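Local coordinates for protein beta-lactamase (Francisella tularensis subsp. tularensis, PDB 3P09) that probably hydrolyses the amide bond of beta-lactam antibiotics to give substituted beta-amino acids, as a class A beta-lactamase, at residues S64-L75 and N119-S130. Sequence-based numbering, arbitrary orientation.
Sequences SVFKFLLVGAIL and NYAAILSDSPAS. With SO4 (sulfate ion), chain F.
Three bonds grip K67 NZ: it donates to S125 O at 3.0 Å, to S125 OG at 3.3 Å and to S64 OG at 3.1 Å. NZ lies above the carbonyl plane of S125, with a C=O...N angle of 105°, and not on a lone pair. Lysine suits this place because its long chain, extended beyond CG, crosses the whole gap between the segments. On the way its CE passes 3.1 Å from S130 OG, a hydroxyl already committed to D126 O. E161 adds a long, weak ion pair to NZ. S125, with the positive phi (77°) of a C-prime residue, ends helix 115-123 in a Schellman motif, and its carbonyl and hydroxyl both meet K67; D126 then caps helix 127-137 through OD1 and A129 N. S125 OG also donates to sulfate O3 at 2.7 Å, and T230 and T232 hold the same anion from outside.

Farther along, helices 66-75 and 119-123 run nearly antiparallel, and small or branched residues fill their interface. V71 CG2 rests against A122 CB and, 3.8 Å away, I123 CD1, a methyl that also packs on F68. The N119 amide crosses V71 and I74 at an angle; Y205 takes its ND2, while buried OD1 has no partner in the model and lies 3.5 Å from I74 CG2.

S64 and K67 fit SxxK, S125 starts an S-D-S triad with S127 at the asparagine position of the class A S-D-N motif, and K229 and T230 fit K(T/S)G, consistent with a class A active site whose anion pocket holds the sulfate.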
loop_
_atom_site.group_PDB
_atom_site.type_symbol
_atom_site.label_atom_id
_atom_site.label_comp_id
_atom_site.label_asym_id
_atom_site.label_seq_id
_atom_site.Cartn_x
_atom_site.Cartn_y
_atom_site.Cartn_z
ATOM N N SER A 64 2.110 4.168 5.229
ATOM C CA SER A 64 2.381 2.740 5.345
ATOM C C SER A 64 2.209 1.956 4.051
ATOM O O SER A 64 2.559 0.786 3.993
ATOM C CB SER A 64 1.502 2.115 6.430
ATOM O OG SER A 64 2.045 2.382 7.708
ATOM N N VAL A 65 1.675 2.579 3.010
ATOM C CA VAL A 65 1.539 1.856 1.744
ATOM C C VAL A 65 2.904 1.353 1.222
ATOM O O VAL A 65 2.986 0.335 0.533
ATOM C CB VAL A 65 0.818 2.710 0.684
ATOM C CG1 VAL A 65 0.802 1.999 -0.671
ATOM C CG2 VAL A 65 -0.612 3.004 1.139
ATOM N N PHE A 66 3.976 2.062 1.556
ATOM C CA PHE A 66 5.302 1.648 1.102
ATOM C C PHE A 66 5.573 0.192 1.501
ATOM O O PHE A 66 6.393 -0.485 0.889
ATOM C CB PHE A 66 6.398 2.583 1.652
ATOM C CG PHE A 66 6.973 2.154 2.981
ATOM C CD1 PHE A 66 6.347 2.502 4.171
ATOM C CD2 PHE A 66 8.156 1.423 3.037
ATOM C CE1 PHE A 66 6.882 2.111 5.391
ATOM C CE2 PHE A 66 8.688 1.023 4.247
ATOM C CZ PHE A 66 8.050 1.365 5.428
ATOM N N LYS A 67 4.881 -0.299 2.528
ATOM C CA LYS A 67 5.186 -1.650 3.009
ATOM C C LYS A 67 4.949 -2.752 1.958
ATOM O O LYS A 67 5.582 -3.802 2.023
ATOM C CB LYS A 67 4.458 -1.947 4.333
ATOM C CG LYS A 67 5.002 -1.091 5.487
ATOM C CD LYS A 67 4.049 -1.039 6.683
ATOM C CE LYS A 67 4.624 -0.107 7.762
ATOM N NZ LYS A 67 3.665 0.064 8.896
ATOM N N PHE A 68 4.062 -2.529 0.988
ATOM C CA PHE A 68 3.887 -3.560 -0.043
ATOM C C PHE A 68 5.021 -3.551 -1.068
ATOM O O PHE A 68 5.374 -4.592 -1.628
ATOM C CB PHE A 68 2.478 -3.553 -0.692
ATOM C CG PHE A 68 2.319 -2.608 -1.877
ATOM C CD1 PHE A 68 2.898 -2.897 -3.114
ATOM C CD2 PHE A 68 1.530 -1.464 -1.758
ATOM C CE1 PHE A 68 2.726 -2.045 -4.204
ATOM C CE2 PHE A 68 1.356 -0.591 -2.849
ATOM C CZ PHE A 68 1.955 -0.891 -4.071
ATOM N N LEU A 69 5.610 -2.382 -1.296
ATOM C CA LEU A 69 6.807 -2.291 -2.142
ATOM C C LEU A 69 7.981 -3.018 -1.496
ATOM O O LEU A 69 8.766 -3.708 -2.159
ATOM C CB LEU A 69 7.188 -0.830 -2.349
ATOM C CG LEU A 69 6.142 -0.023 -3.103
ATOM C CD1 LEU A 69 6.541 1.471 -3.127
ATOM C CD2 LEU A 69 6.007 -0.558 -4.511
ATOM N N LEU A 70 8.094 -2.839 -0.189
ATOM C CA LEU A 70 9.149 -3.468 0.600
ATOM C C LEU A 70 9.030 -4.986 0.541
ATOM O O LEU A 70 10.017 -5.689 0.346
ATOM C CB LEU A 70 9.050 -2.991 2.050
ATOM C CG LEU A 70 9.962 -3.672 3.075
ATOM C CD1 LEU A 70 11.434 -3.527 2.679
ATOM C CD2 LEU A 70 9.719 -3.150 4.493
ATOM N N VAL A 71 7.812 -5.489 0.713
ATOM C CA VAL A 71 7.584 -6.928 0.656
ATOM C C VAL A 71 7.830 -7.463 -0.758
ATOM O O VAL A 71 8.407 -8.535 -0.942
ATOM C CB VAL A 71 6.190 -7.281 1.193
ATOM C CG1 VAL A 71 5.790 -8.683 0.788
ATOM C CG2 VAL A 71 6.201 -7.130 2.697
ATOM N N GLY A 72 7.426 -6.695 -1.761
ATOM C CA GLY A 72 7.769 -7.033 -3.129
ATOM C C GLY A 72 9.279 -7.176 -3.312
ATOM O O GLY A 72 9.764 -8.130 -3.920
ATOM N N ALA A 73 10.023 -6.216 -2.776
ATOM C CA ALA A 73 11.478 -6.239 -2.841
ATOM C C ALA A 73 12.049 -7.474 -2.161
ATOM O O ALA A 73 13.008 -8.075 -2.638
ATOM C CB ALA A 73 12.053 -4.975 -2.211
ATOM N N ILE A 74 11.475 -7.832 -1.020
ATOM C CA ILE A 74 11.928 -9.011 -0.298
ATOM C C ILE A 74 11.699 -10.272 -1.125
ATOM O O ILE A 74 12.552 -11.161 -1.171
ATOM C CB ILE A 74 11.202 -9.122 1.059
ATOM C CG1 ILE A 74 11.675 -8.003 1.990
ATOM C CG2 ILE A 74 11.419 -10.512 1.691
ATOM C CD1 ILE A 74 13.088 -8.230 2.532
ATOM N N LEU A 75 10.553 -10.354 -1.791
ATOM C CA LEU A 75 10.246 -11.530 -2.612
ATOM C C LEU A 75 11.184 -11.635 -3.811
ATOM O O LEU A 75 11.603 -12.732 -4.205
ATOM C CB LEU A 75 8.790 -11.487 -3.077
ATOM C CG LEU A 75 7.766 -11.641 -1.944
ATOM C CD1 LEU A 75 6.362 -11.305 -2.400
ATOM C CD2 LEU A 75 7.816 -13.051 -1.394
ATOM N N ASN A 119 7.142 -10.559 6.496
ATOM C CA ASN A 119 6.399 -10.025 5.362
ATOM C C ASN A 119 4.923 -9.916 5.694
ATOM O O ASN A 119 4.298 -8.900 5.434
ATOM C CB ASN A 119 6.547 -10.917 4.129
ATOM C CG ASN A 119 7.876 -10.755 3.438
ATOM O OD1 ASN A 119 8.586 -9.764 3.638
ATOM N ND2 ASN A 119 8.208 -11.711 2.581
ATOM N N TYR A 120 4.368 -11.000 6.240
ATOM C CA TYR A 120 2.965 -11.035 6.625
ATOM C C TYR A 120 2.670 -9.909 7.595
ATOM O O TYR A 120 1.701 -9.169 7.434
ATOM C CB TYR A 120 2.643 -12.411 7.236
ATOM C CG TYR A 120 1.339 -12.488 7.990
ATOM C CD1 TYR A 120 1.290 -12.263 9.365
ATOM C CD2 TYR A 120 0.156 -12.805 7.338
ATOM C CE1 TYR A 120 0.085 -12.351 10.067
ATOM C CE2 TYR A 120 -1.052 -12.889 8.036
ATOM C CZ TYR A 120 -1.077 -12.665 9.395
ATOM O OH TYR A 120 -2.283 -12.753 10.082
ATOM N N ALA A 121 3.522 -9.772 8.607
ATOM C CA ALA A 121 3.381 -8.714 9.599
ATOM C C ALA A 121 3.409 -7.323 8.960
ATOM O O ALA A 121 2.596 -6.466 9.314
ATOM C CB ALA A 121 4.488 -8.819 10.631
ATOM N N ALA A 122 4.361 -7.101 8.049
ATOM C CA ALA A 122 4.511 -5.804 7.386
ATOM C C ALA A 122 3.276 -5.441 6.570
ATOM O O ALA A 122 2.836 -4.286 6.571
ATOM C CB ALA A 122 5.760 -5.779 6.498
ATOM N N ILE A 123 2.717 -6.423 5.870
ATOM C CA ILE A 123 1.514 -6.176 5.072
ATOM C C ILE A 123 0.319 -5.867 5.967
ATOM O O ILE A 123 -0.584 -5.127 5.588
ATOM C CB ILE A 123 1.201 -7.367 4.156
ATOM C CG1 ILE A 123 2.302 -7.510 3.095
ATOM C CG2 ILE A 123 -0.169 -7.210 3.517
ATOM C CD1 ILE A 123 2.517 -6.253 2.221
ATOM N N LEU A 124 0.329 -6.433 7.166
ATOM C CA LEU A 124 -0.651 -6.081 8.175
ATOM C C LEU A 124 -0.266 -4.788 8.891
ATOM O O LEU A 124 -0.881 -4.422 9.897
ATOM C CB LEU A 124 -0.815 -7.218 9.187
ATOM C CG LEU A 124 -1.956 -8.178 8.855
ATOM C CD1 LEU A 124 -1.674 -8.926 7.545
ATOM C CD2 LEU A 124 -2.179 -9.140 10.006
ATOM N N SER A 125 0.756 -4.117 8.365
ATOM C CA SER A 125 1.199 -2.796 8.838
ATOM C C SER A 125 2.015 -2.746 10.155
ATOM O O SER A 125 2.182 -1.677 10.763
ATOM C CB SER A 125 0.038 -1.782 8.864
ATOM O OG SER A 125 0.488 -0.526 8.358
ATOM N N ASP A 126 2.541 -3.891 10.566
ATOM C CA ASP A 126 3.434 -3.988 11.725
ATOM C C ASP A 126 4.697 -3.154 11.456
ATOM O O ASP A 126 5.450 -3.431 10.519
ATOM C CB ASP A 126 3.788 -5.475 11.930
ATOM C CG ASP A 126 4.483 -5.747 13.261
ATOM O OD1 ASP A 126 5.565 -5.167 13.511
ATOM O OD2 ASP A 126 3.943 -6.553 14.049
ATOM N N SER A 127 4.920 -2.114 12.257
ATOM C CA SER A 127 6.019 -1.179 12.006
ATOM C C SER A 127 7.411 -1.753 12.286
ATOM O O SER A 127 8.316 -1.638 11.460
ATOM C CB SER A 127 5.796 0.135 12.768
ATOM O OG SER A 127 4.654 0.808 12.269
ATOM N N PRO A 128 7.596 -2.381 13.455
ATOM C CA PRO A 128 8.905 -2.995 13.672
ATOM C C PRO A 128 9.232 -4.035 12.611
ATOM O O PRO A 128 10.390 -4.133 12.224
ATOM C CB PRO A 128 8.756 -3.646 15.036
ATOM C CG PRO A 128 7.737 -2.776 15.741
ATOM C CD PRO A 128 6.760 -2.401 14.664
ATOM N N ALA A 129 8.237 -4.807 12.178
ATOM C CA ALA A 129 8.454 -5.804 11.142
ATOM C C ALA A 129 9.020 -5.138 9.891
ATOM O O ALA A 129 9.970 -5.646 9.278
ATOM C CB ALA A 129 7.150 -6.545 10.827
ATOM N N SER A 130 8.439 -3.997 9.528
ATOM C CA SER A 130 8.858 -3.254 8.341
ATOM C C SER A 130 10.292 -2.782 8.456
ATOM O O SER A 130 11.063 -2.888 7.506
ATOM C CB SER A 130 7.971 -2.023 8.134
ATOM O OG SER A 130 6.638 -2.418 7.918
HETATM S S SO4 F . -1.983 2.001 8.442
HETATM O O1 SO4 F . -3.256 2.522 8.889
HETATM O O2 SO4 F . -0.975 3.057 8.437
HETATM O O3 SO4 F . -1.586 0.956 9.358
HETATM O O4 SO4 F . -2.120 1.485 7.093
#